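Local coordinates for protein probable 2-phosphosulfolactate phosphatase (Clostridium acetobutylicum, PDB 1VR0) that probably catalyses the magnesium-dependent hydrolysis of (2R)-O-phospho-3-sulfolactate to (2R)-3-sulfolactate and phosphate, at residues M39-S44 with L220-D225; A49-C54 with D233-V238; N95-Y100 with F226-K231; D167-G172 with E202-F207. All coordinates share one frame; numbering follows the deposited sequence.

Contact 1 of 4, residues M39-S44 with L220-D225; sequences MLRATS and LGLKKD. With 3SL ((2R)-3-sulfolactic acid), chain E.
Asp225 meets the Arg41 guanidinium at its edge, while Leu222 lies over one of its faces. Arg41 NH2 donates to Asp225 OD2 at 2.9 Å in a salt bridge. The bond is bent, with an N-H...O angle of 145°. The oxygen sits somewhat off the guanidinium plane, and the two flat groups are turned 34° apart. The Leu222 side chain crosses that of Arg41 at about a right angle. Its CD1 methyl rests over the centre of the guanidinium, 3.7 Å from Arg41 CZ. The arginine chain bends about its CG-CD bond (chi3 -70°). This swings the NE and NH1 edge to the sulfonate of the bound sulfolactate and turns NH2 to the carboxylate. Arg41 NH1 donates to 3SL O3S at 3.0 Å, and NE adds a weak bond to the same oxygen. The guanidinium is thus fixed by anions along two edges and by a methyl on one face. The other carboxylate oxygen, Asp225 OD1, is bonded to Ser96 OG, so Asp225 is itself held in place. Arg41 follows a cis peptide bond and is the N-cap of helix 42-51. The arrangement is part of the sulfonate end of the sulfolactate pocket, with Asp225 as a second-shell partner.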
# COMPACT_ATOMS: atom_id res chain seq x y z
N MSE A 39 -7.91 -12.21 -7.05
CA MSE A 39 -9.30 -12.67 -7.20
C MSE A 39 -9.83 -12.59 -8.63
O MSE A 39 -10.76 -13.34 -9.01
CB MSE A 39 -10.24 -11.95 -6.25
CG MSE A 39 -10.26 -10.47 -6.43
SE MSE A 39 -11.93 -9.60 -5.83
CE MSE A 39 -13.22 -10.68 -6.83
N LEU A 40 -9.24 -11.70 -9.42
CA LEU A 40 -9.64 -11.58 -10.82
C LEU A 40 -8.42 -11.81 -11.65
O LEU A 40 -7.83 -10.82 -12.14
CB LEU A 40 -10.21 -10.18 -11.10
CG LEU A 40 -11.61 -9.99 -10.51
CD1 LEU A 40 -12.11 -8.53 -10.61
CD2 LEU A 40 -12.61 -10.92 -11.13
N ARG A 41 -8.03 -13.07 -11.88
CA ARG A 41 -8.83 -14.28 -11.64
C ARG A 41 -8.05 -15.49 -11.12
O ARG A 41 -8.68 -16.49 -10.77
CB ARG A 41 -9.53 -14.73 -12.93
CG ARG A 41 -10.58 -13.75 -13.48
CD ARG A 41 -10.95 -14.09 -14.92
NE ARG A 41 -9.85 -13.81 -15.86
CZ ARG A 41 -9.80 -14.25 -17.12
NH1 ARG A 41 -8.77 -13.95 -17.89
NH2 ARG A 41 -10.76 -15.00 -17.63
N ALA A 42 -6.73 -15.41 -11.04
CA ALA A 42 -5.89 -16.61 -10.76
C ALA A 42 -6.26 -17.41 -9.50
O ALA A 42 -6.35 -18.62 -9.58
CB ALA A 42 -4.40 -16.27 -10.72
N THR A 43 -6.46 -16.77 -8.36
CA THR A 43 -6.78 -17.52 -7.17
C THR A 43 -8.22 -17.96 -7.14
O THR A 43 -8.56 -18.90 -6.42
CB THR A 43 -6.45 -16.79 -5.87
OG1 THR A 43 -7.08 -15.51 -5.84
CG2 THR A 43 -4.97 -16.63 -5.76
N SER A 44 -9.08 -17.30 -7.92
CA SER A 44 -10.45 -17.79 -8.12
C SER A 44 -10.44 -19.04 -8.99
O SER A 44 -11.24 -19.96 -8.75
CB SER A 44 -11.33 -16.70 -8.74
OG SER A 44 -11.43 -15.64 -7.81
N LEU A 220 -12.30 -7.21 -21.99
CA LEU A 220 -12.15 -8.59 -22.43
C LEU A 220 -13.49 -9.37 -22.44
O LEU A 220 -13.50 -10.54 -22.75
CB LEU A 220 -11.15 -9.33 -21.53
CG LEU A 220 -9.67 -8.96 -21.67
CD1 LEU A 220 -8.85 -9.59 -20.58
CD2 LEU A 220 -9.13 -9.34 -23.04
N GLY A 221 -14.60 -8.71 -22.10
CA GLY A 221 -15.94 -9.33 -22.09
C GLY A 221 -16.14 -10.36 -20.99
O GLY A 221 -16.90 -11.31 -21.14
N LEU A 222 -15.49 -10.15 -19.85
CA LEU A 222 -15.49 -11.13 -18.79
C LEU A 222 -16.47 -10.81 -17.67
O LEU A 222 -16.23 -11.13 -16.53
CB LEU A 222 -14.08 -11.21 -18.22
CG LEU A 222 -13.07 -11.52 -19.32
CD1 LEU A 222 -11.70 -11.52 -18.70
CD2 LEU A 222 -13.38 -12.87 -19.97
N LYS A 223 -17.59 -10.19 -18.02
CA LYS A 223 -18.66 -9.91 -17.07
C LYS A 223 -19.07 -11.16 -16.25
O LYS A 223 -19.20 -11.08 -15.04
CB LYS A 223 -19.87 -9.36 -17.81
CG LYS A 223 -20.90 -8.73 -16.89
CD LYS A 223 -22.22 -8.43 -17.61
CE LYS A 223 -23.22 -7.76 -16.66
NZ LYS A 223 -24.60 -7.67 -17.27
N LYS A 224 -19.21 -12.31 -16.92
CA LYS A 224 -19.54 -13.57 -16.25
C LYS A 224 -18.50 -13.94 -15.20
O LYS A 224 -18.86 -14.33 -14.09
CB LYS A 224 -19.65 -14.74 -17.23
CG LYS A 224 -20.57 -14.53 -18.41
CD LYS A 224 -21.86 -15.26 -18.25
CE LYS A 224 -22.74 -15.16 -19.52
NZ LYS A 224 -22.40 -16.20 -20.53
N ASP A 225 -17.22 -13.88 -15.55
CA ASP A 225 -16.16 -14.22 -14.60
C ASP A 225 -16.19 -13.26 -13.42
O ASP A 225 -16.04 -13.68 -12.27
CB ASP A 225 -14.76 -14.18 -15.23
CG ASP A 225 -14.48 -15.35 -16.18
OD1 ASP A 225 -15.14 -16.44 -16.16
OD2 ASP A 225 -13.53 -15.17 -16.95
O11 3SL E . -4.25 -8.47 -17.01
C1 3SL E . -5.27 -9.20 -17.00
O12 3SL E . -6.38 -8.91 -17.51
C2 3SL E . -5.11 -10.51 -16.32
O2 3SL E . -4.34 -10.28 -15.14
C3 3SL E . -6.50 -11.04 -16.04
S 3SL E . -6.46 -12.38 -15.06
O3S 3SL E . -6.61 -13.60 -15.87
O1S 3SL E . -5.35 -12.38 -14.05
O2S 3SL E . -7.72 -12.40 -14.29

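Contact 2 of 4, residues A49-C54 with D233-V238; sequences ALNNGC and DIVKLV
Leu237 and Val235 both pack on the last turn of helix 42-51, one on its backbone and one on the amide of Asn51. Leu237 CD2 is the methyl that does the touching. It lies 3.6 Å from Asn51 N and 3.9 Å from Leu50 CB, against the peptide link between these residues. The side chains of Val235 and Asn51 point at each other from opposite directions. The two valine methyls divide over the amide: Val235 CG1 is 3.7 Å from Asn51 OD1, and Val235 CG2 is 3.8 Å from Asn51 ND2. Asn51 has CG anti to its backbone N (chi1 -169°), which extends the amide toward the valine. The contact across the two segments is van der Waals in kind.

The next shell lies within each segment. Helix 42-51 ends in a Schellman motif, with Cys54 N bonded to Ala49 O and Gly53 N bonded to Leu50 O at 3.2 Å. Gly53 is its C-prime residue and has positive phi (97°), a conformation that suits glycine. On the other side, Lys236 NZ forms a salt bridge to Asp233 OD1 at 2.7 Å, coming from above the carboxylate plane. The same NZ also donates to Asp233 O, so the lysine folds back on the start of its own segment.

Further out, Val235 is tied to Leu136 by a backbone bond, and Leu237 O accepts from Asn137 ND2. Leu50 also touches Pro239. The contact therefore joins the C-terminal end of helix 42-51 to the loop running from helix 223-229 to strand 240-242. Helix 138-148 borders that loop, and helix 102-105 and strand 109-113 lie beside residues 49-54.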
# COMPACT_ATOMS: atom_id res chain seq x y z
N ALA A 49 -10.90 -24.85 -9.43
CA ALA A 49 -10.40 -26.05 -10.03
C ALA A 49 -10.22 -27.16 -9.01
O ALA A 49 -10.68 -28.29 -9.22
CB ALA A 49 -9.10 -25.75 -10.72
N LEU A 50 -9.56 -26.82 -7.89
CA LEU A 50 -9.31 -27.77 -6.82
C LEU A 50 -10.58 -28.26 -6.14
O LEU A 50 -10.70 -29.45 -5.85
CB LEU A 50 -8.32 -27.17 -5.82
CG LEU A 50 -6.91 -27.32 -6.38
CD1 LEU A 50 -6.01 -26.29 -5.89
CD2 LEU A 50 -6.37 -28.71 -6.05
N ASN A 51 -11.52 -27.36 -5.95
CA ASN A 51 -12.85 -27.69 -5.48
C ASN A 51 -13.59 -28.64 -6.42
O ASN A 51 -14.43 -29.39 -5.97
CB ASN A 51 -13.67 -26.41 -5.33
CG ASN A 51 -14.98 -26.65 -4.60
OD1 ASN A 51 -14.99 -27.12 -3.47
ND2 ASN A 51 -16.08 -26.34 -5.26
N ASN A 52 -13.31 -28.57 -7.71
CA ASN A 52 -13.94 -29.47 -8.69
C ASN A 52 -13.15 -30.76 -8.95
O ASN A 52 -13.37 -31.42 -9.96
CB ASN A 52 -14.14 -28.74 -10.01
CG ASN A 52 -15.18 -27.65 -9.93
OD1 ASN A 52 -15.96 -27.60 -8.98
ND2 ASN A 52 -15.19 -26.78 -10.93
N GLY A 53 -12.21 -31.10 -8.07
CA GLY A 53 -11.60 -32.42 -8.07
C GLY A 53 -10.28 -32.48 -8.79
O GLY A 53 -9.73 -33.56 -9.04
N CYS A 54 -9.76 -31.34 -9.18
CA CYS A 54 -8.42 -31.26 -9.74
C CYS A 54 -7.41 -31.84 -8.76
O CYS A 54 -7.52 -31.61 -7.56
CB CYS A 54 -8.12 -29.80 -9.99
SG CYS A 54 -6.51 -29.44 -10.60
N ASP A 233 -18.12 -17.32 -0.29
CA ASP A 233 -18.29 -18.54 0.52
C ASP A 233 -19.00 -19.66 -0.21
O ASP A 233 -19.83 -20.34 0.37
CB ASP A 233 -19.07 -18.19 1.79
CG ASP A 233 -19.14 -19.34 2.80
OD1 ASP A 233 -18.15 -20.09 3.02
OD2 ASP A 233 -20.23 -19.49 3.39
N ILE A 234 -18.68 -19.85 -1.48
CA ILE A 234 -19.21 -21.00 -2.19
C ILE A 234 -18.21 -22.15 -2.23
O ILE A 234 -18.56 -23.27 -2.56
CB ILE A 234 -19.75 -20.68 -3.60
CG1 ILE A 234 -18.64 -20.31 -4.58
CG2 ILE A 234 -20.80 -19.56 -3.55
CD1 ILE A 234 -19.22 -20.12 -6.00
N VAL A 235 -16.97 -21.90 -1.87
CA VAL A 235 -15.99 -22.99 -1.79
C VAL A 235 -15.49 -23.12 -0.36
O VAL A 235 -15.12 -22.12 0.26
CB VAL A 235 -14.85 -22.74 -2.79
CG1 VAL A 235 -13.72 -23.75 -2.58
CG2 VAL A 235 -15.41 -22.78 -4.24
N LYS A 236 -15.51 -24.34 0.18
CA LYS A 236 -15.11 -24.64 1.58
C LYS A 236 -13.69 -25.16 1.68
O LYS A 236 -13.23 -25.54 2.74
CB LYS A 236 -16.06 -25.67 2.20
CG LYS A 236 -17.56 -25.35 2.10
CD LYS A 236 -17.90 -23.92 2.58
CE LYS A 236 -19.39 -23.59 2.30
NZ LYS A 236 -19.77 -22.28 2.88
N LEU A 237 -12.98 -25.14 0.57
CA LEU A 237 -11.64 -25.67 0.46
C LEU A 237 -10.61 -24.54 0.55
O LEU A 237 -10.84 -23.44 0.01
CB LEU A 237 -11.53 -26.27 -0.93
CG LEU A 237 -10.74 -27.52 -1.07
CD1 LEU A 237 -11.55 -28.67 -0.52
CD2 LEU A 237 -10.46 -27.66 -2.56
N VAL A 238 -9.48 -24.83 1.20
CA VAL A 238 -8.39 -23.88 1.25
C VAL A 238 -7.14 -24.46 0.62
O VAL A 238 -6.35 -25.09 1.29
CB VAL A 238 -8.07 -23.49 2.67
CG1 VAL A 238 -6.95 -22.45 2.67
CG2 VAL A 238 -9.32 -22.93 3.35

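Contact 3 of 4, residues N95-Y100 with F226-K231; sequences NSPMEY and FEYCCK. With 3SL ((2R)-3-sulfolactic acid), chain E.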
# COMPACT_ATOMS: atom_id res chain seq x y z
N ASN A 95 -7.94 -18.35 -18.35
CA ASN A 95 -7.95 -18.08 -16.91
C ASN A 95 -9.35 -17.73 -16.37
O ASN A 95 -9.51 -17.02 -15.38
CB ASN A 95 -6.91 -17.00 -16.54
CG ASN A 95 -6.42 -17.16 -15.14
OD1 ASN A 95 -6.06 -18.26 -14.75
ND2 ASN A 95 -6.47 -16.11 -14.34
N SER A 96 -10.36 -18.29 -17.02
CA SER A 96 -11.74 -18.18 -16.57
C SER A 96 -12.04 -19.33 -15.66
O SER A 96 -11.89 -20.45 -16.06
CB SER A 96 -12.70 -18.25 -17.74
OG SER A 96 -13.99 -18.45 -17.23
N PRO A 97 -12.50 -19.07 -14.43
CA PRO A 97 -12.89 -20.17 -13.55
C PRO A 97 -13.96 -21.11 -14.11
O PRO A 97 -13.92 -22.29 -13.76
CB PRO A 97 -13.41 -19.45 -12.29
CG PRO A 97 -12.80 -18.17 -12.30
CD PRO A 97 -12.64 -17.77 -13.76
N MSE A 98 -14.87 -20.63 -14.97
CA MSE A 98 -15.94 -21.50 -15.51
C MSE A 98 -15.49 -22.62 -16.38
O MSE A 98 -16.21 -23.59 -16.52
CB MSE A 98 -16.97 -20.74 -16.33
CG MSE A 98 -18.15 -20.34 -15.48
SE MSE A 98 -17.58 -18.81 -14.42
CE MSE A 98 -18.07 -17.42 -15.91
N GLU A 99 -14.33 -22.49 -17.00
CA GLU A 99 -13.88 -23.52 -17.90
C GLU A 99 -13.22 -24.70 -17.17
O GLU A 99 -13.03 -25.76 -17.78
CB GLU A 99 -13.06 -22.93 -19.06
CG GLU A 99 -11.69 -22.38 -18.79
CD GLU A 99 -11.25 -21.36 -19.89
OE1 GLU A 99 -11.34 -21.65 -21.10
OE2 GLU A 99 -10.79 -20.26 -19.52
N TYR A 100 -12.99 -24.56 -15.86
CA TYR A 100 -12.41 -25.62 -15.04
C TYR A 100 -13.48 -26.39 -14.31
O TYR A 100 -13.47 -26.50 -13.07
CB TYR A 100 -11.37 -25.05 -14.07
CG TYR A 100 -10.24 -24.38 -14.80
CD1 TYR A 100 -9.13 -25.12 -15.20
CD2 TYR A 100 -10.30 -23.01 -15.14
CE1 TYR A 100 -8.08 -24.52 -15.89
CE2 TYR A 100 -9.26 -22.42 -15.84
CZ TYR A 100 -8.15 -23.18 -16.21
OH TYR A 100 -7.10 -22.65 -16.94
N PHE A 226 -16.39 -11.97 -13.71
CA PHE A 226 -16.46 -10.93 -12.66
C PHE A 226 -17.58 -11.23 -11.64
O PHE A 226 -17.37 -11.17 -10.43
CB PHE A 226 -16.66 -9.53 -13.30
CG PHE A 226 -17.09 -8.49 -12.31
CD1 PHE A 226 -16.22 -8.00 -11.38
CD2 PHE A 226 -18.41 -8.02 -12.30
CE1 PHE A 226 -16.63 -7.06 -10.44
CE2 PHE A 226 -18.83 -7.07 -11.35
CZ PHE A 226 -17.93 -6.59 -10.42
N GLU A 227 -18.78 -11.55 -12.12
CA GLU A 227 -19.89 -11.80 -11.21
C GLU A 227 -19.64 -13.06 -10.38
O GLU A 227 -20.02 -13.12 -9.21
CB GLU A 227 -21.20 -12.00 -11.95
CG GLU A 227 -21.48 -11.01 -13.05
CD GLU A 227 -22.52 -10.00 -12.69
OE1 GLU A 227 -23.62 -10.12 -13.27
OE2 GLU A 227 -22.24 -9.10 -11.85
N TYR A 228 -19.04 -14.06 -11.02
CA TYR A 228 -18.76 -15.31 -10.37
C TYR A 228 -17.72 -15.12 -9.25
O TYR A 228 -17.93 -15.56 -8.12
CB TYR A 228 -18.28 -16.35 -11.41
CG TYR A 228 -17.78 -17.61 -10.79
CD1 TYR A 228 -18.67 -18.60 -10.40
CD2 TYR A 228 -16.43 -17.79 -10.51
CE1 TYR A 228 -18.22 -19.77 -9.78
CE2 TYR A 228 -15.97 -18.95 -9.89
CZ TYR A 228 -16.87 -19.94 -9.54
OH TYR A 228 -16.45 -21.10 -8.95
N CYS A 229 -16.62 -14.44 -9.56
CA CYS A 229 -15.55 -14.21 -8.58
C CYS A 229 -15.94 -13.32 -7.40
O CYS A 229 -15.22 -13.28 -6.40
CB CYS A 229 -14.33 -13.61 -9.27
SG CYS A 229 -13.60 -14.73 -10.49
N CYS A 230 -17.06 -12.63 -7.51
CA CYS A 230 -17.58 -11.87 -6.39
C CYS A 230 -18.52 -12.66 -5.48
O CYS A 230 -19.01 -12.12 -4.50
CB CYS A 230 -18.32 -10.66 -6.92
SG CYS A 230 -17.21 -9.46 -7.63
N LYS A 231 -18.80 -13.92 -5.80
CA LYS A 231 -19.66 -14.75 -4.96
C LYS A 231 -18.94 -15.19 -3.68
O LYS A 231 -17.83 -15.74 -3.72
CB LYS A 231 -20.22 -15.94 -5.75
CG LYS A 231 -20.95 -15.49 -7.02
CD LYS A 231 -22.33 -16.07 -7.23
CE LYS A 231 -23.31 -14.95 -7.79
NZ LYS A 231 -24.79 -15.28 -7.74
O11 3SL E . -4.25 -8.47 -17.01
C1 3SL E . -5.27 -9.20 -17.00
O12 3SL E . -6.38 -8.91 -17.51
C2 3SL E . -5.11 -10.51 -16.32
O2 3SL E . -4.34 -10.28 -15.14
C3 3SL E . -6.50 -11.04 -16.04
S 3SL E . -6.46 -12.38 -15.06
O3S 3SL E . -6.61 -13.60 -15.87
O1S 3SL E . -5.35 -12.38 -14.05
O2S 3SL E . -7.72 -12.40 -14.29
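Tyr228 packs against Pro97 and Met98 in an apolar contact that includes a Met-aromatic pair. Met98 is a selenomethionine. Its SE atom lies over one face of the Tyr228 ring, 4.3 Å from the ring centroid and 27° off the ring normal. It sits toward the CG end of the ring, with Met98 SE 3.8 Å from Tyr228 CG. The bend at its second torsion (chi2) carries the selenium over the ring. The side chains of Met98 and Tyr228 run past each other in opposite directions.

Pro97 meets a different part of the tyrosine. Its CB approaches obliquely, 3.5 Å from Tyr228 CE2. Pro97 CG reaches on to the sulfur of Cys229 at 4.0 Å. Tyr228 holds its CG anti to the backbone N (chi1 171°), which carries the ring out from helix 223-229 to the short 3-10 turn 97-99. At the far end of the ring, Tyr228 OH is bonded to Thr48 OG1 of helix 42-51.

The turn itself is braced by side chains. Ser96 OG accepts from Met98 N at 3.3 Å, an ST turn. Ser96 N donates to Glu99 OE2 at 3.2 Å, on the lone pair anti to the other carboxylate oxygen. Pro97 also touches Val45, so it sits between helices 42-51 and 223-229. The same segment thus packs on a helix through Pro97 and Met98, and reaches the sulfolactate pocket through Asn95. There Asn95 ND2 donates to 3SL O3S at 2.9 Å, with an N-H...O angle of 154°.

Contact 4 of 4, residues D167-G172 with E202-F207; sequences DFICSG and EDIKGF. With MG (magnesium ion), chain D.
Helix 165-181, which brings Asp167 to the magnesium site, packs through Ile169 on Ile204 and Phe207 at the start of helix 205-208. Ile169 CD1 lies 3.9 Å from Phe207 CB and 4.1 Å from Ile204 CA. This one methyl therefore touches both Phe207 and the backbone of Ile204. The CG2 methyls of Ile169 and Ile204 meet at 4.2 Å, and the two side chains are set at a slant to each other. Ile169 has CG1 anti to its backbone N (chi1 -170°), which points CD1 out from the helix to Phe207. The meeting surface is apolar and buried.

Ile204 is the N-cap residue and has positive phi (71°), unusual for a beta-branched residue. An Asx motif braces this turn: Asp203 OD2 accepts from Gly206 N at 3.2 Å, with the donor above the carboxylate plane.

Asp167 lies two residues before Ile169 and does not touch residues 202-207. Its OD2 binds magnesium at 2.4 Å. Its OD1 accepts from a water that is also bound to the metal, at 2.7 Å. Asp38 and Gly158 supply the other protein ligands. The packing thus involves the metal-bearing helix but not the metal ligand itself.

Around it, helix 189-199 packs on both partners: Val197 touches Phe168 and Phe207, and Tyr198 touches Ile204. Tyr196 of the second subunit meets the Phe207 ring edge-to-face, so the contact borders the subunit interface. Elsewhere, helix 165-181 rests on the main sheet, with strands 33-37 and 152-156 beside Asp167 and Ser171.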
# COMPACT_ATOMS: atom_id res chain seq x y z
N ASP A 167 -8.01 -6.94 -5.15
CA ASP A 167 -7.30 -7.79 -4.21
C ASP A 167 -7.39 -7.19 -2.80
O ASP A 167 -7.44 -7.90 -1.83
CB ASP A 167 -5.83 -8.01 -4.65
CG ASP A 167 -5.74 -8.84 -5.95
OD1 ASP A 167 -6.65 -9.63 -6.18
OD2 ASP A 167 -4.78 -8.72 -6.73
N PHE A 168 -7.44 -5.87 -2.70
CA PHE A 168 -7.43 -5.19 -1.43
C PHE A 168 -8.75 -5.39 -0.69
O PHE A 168 -8.75 -5.70 0.51
CB PHE A 168 -7.19 -3.70 -1.67
CG PHE A 168 -6.84 -2.89 -0.43
CD1 PHE A 168 -5.62 -3.03 0.20
CD2 PHE A 168 -7.72 -1.91 0.05
CE1 PHE A 168 -5.29 -2.26 1.33
CE2 PHE A 168 -7.38 -1.14 1.15
CZ PHE A 168 -6.16 -1.31 1.79
N ILE A 169 -9.88 -5.25 -1.39
CA ILE A 169 -11.16 -5.41 -0.72
C ILE A 169 -11.37 -6.87 -0.33
O ILE A 169 -11.97 -7.17 0.71
CB ILE A 169 -12.34 -4.88 -1.56
CG1 ILE A 169 -13.63 -4.84 -0.71
CG2 ILE A 169 -12.55 -5.67 -2.83
CD1 ILE A 169 -14.75 -3.93 -1.29
N CYS A 170 -10.86 -7.77 -1.16
CA CYS A 170 -10.95 -9.19 -0.89
C CYS A 170 -10.14 -9.50 0.36
O CYS A 170 -10.59 -10.26 1.19
CB CYS A 170 -10.43 -9.98 -2.07
SG CYS A 170 -10.63 -11.76 -1.82
N SER A 171 -8.96 -8.88 0.51
CA SER A 171 -8.20 -8.98 1.76
C SER A 171 -9.02 -8.55 2.95
O SER A 171 -9.03 -9.21 3.97
CB SER A 171 -6.97 -8.11 1.75
OG SER A 171 -6.13 -8.39 0.65
N GLY A 172 -9.70 -7.43 2.81
CA GLY A 172 -10.57 -6.89 3.84
C GLY A 172 -11.67 -7.83 4.24
O GLY A 172 -11.97 -7.95 5.41
N GLU A 202 -19.73 -4.13 1.79
CA GLU A 202 -19.79 -5.59 2.00
C GLU A 202 -20.12 -6.42 0.78
O GLU A 202 -19.71 -7.57 0.69
CB GLU A 202 -20.79 -5.93 3.09
CG GLU A 202 -20.15 -5.81 4.45
CD GLU A 202 -21.17 -5.79 5.55
OE1 GLU A 202 -22.24 -6.44 5.37
OE2 GLU A 202 -20.89 -5.13 6.59
N ASP A 203 -20.89 -5.85 -0.12
CA ASP A 203 -21.32 -6.55 -1.33
C ASP A 203 -20.12 -6.73 -2.27
O ASP A 203 -20.20 -7.50 -3.19
CB ASP A 203 -22.42 -5.77 -2.06
CG ASP A 203 -21.90 -4.43 -2.66
OD1 ASP A 203 -21.32 -3.59 -1.90
OD2 ASP A 203 -22.03 -4.22 -3.89
N ILE A 204 -19.03 -5.99 -2.06
CA ILE A 204 -17.80 -6.16 -2.84
C ILE A 204 -17.90 -5.69 -4.30
O ILE A 204 -17.13 -4.84 -4.72
CB ILE A 204 -17.26 -7.60 -2.75
CG1 ILE A 204 -16.83 -7.89 -1.32
CG2 ILE A 204 -16.05 -7.80 -3.68
CD1 ILE A 204 -16.42 -9.35 -1.02
N LYS A 205 -18.81 -6.30 -5.07
CA LYS A 205 -19.08 -5.96 -6.48
C LYS A 205 -18.98 -4.47 -6.77
O LYS A 205 -18.28 -4.05 -7.69
CB LYS A 205 -20.50 -6.37 -6.85
CG LYS A 205 -20.71 -7.64 -7.67
CD LYS A 205 -22.24 -7.83 -7.83
CE LYS A 205 -22.60 -8.88 -8.85
NZ LYS A 205 -24.11 -8.90 -9.04
N GLY A 206 -19.72 -3.68 -6.00
CA GLY A 206 -19.85 -2.26 -6.28
C GLY A 206 -18.52 -1.53 -6.29
O GLY A 206 -18.24 -0.76 -7.18
N PHE A 207 -17.68 -1.81 -5.31
CA PHE A 207 -16.49 -1.04 -5.11
C PHE A 207 -15.37 -1.49 -6.04
O PHE A 207 -14.51 -0.72 -6.42
CB PHE A 207 -16.09 -1.15 -3.64
CG PHE A 207 -15.05 -0.19 -3.25
CD1 PHE A 207 -15.40 1.07 -2.82
CD2 PHE A 207 -13.71 -0.52 -3.37
CE1 PHE A 207 -14.41 1.99 -2.50
CE2 PHE A 207 -12.70 0.40 -3.04
CZ PHE A 207 -13.05 1.64 -2.60
MG MG D . -4.78 -9.19 -9.05
O HOH W 1 -7.24 -9.81 -8.83
O HOH W 2 -5.90 -7.46 -10.42

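Contacts 1 and 3 lie side by side, their centres 5 Å apart. They share helix 223-229 and both reach the sulfolactate, through Arg41 and Asn95. Contact 4 joins the site from the metal side. Met39 N of contact 1 is 3.0 Å from Asp167 OD1, a probable hydrogen bond, and the Arg41 side chain is about 8 Å from the magnesium. Contact 4 also touches contact 3 by a long, weak ion pair, Lys205 NZ to Glu227 OE2 at 3.4 Å. Contact 2 uses the far end of the helix that Arg41 caps, and its centre is about 16 Å from that of contact 1. It meets contact 3 where Asn52 ND2 lies 2.8 Å from Tyr100 O.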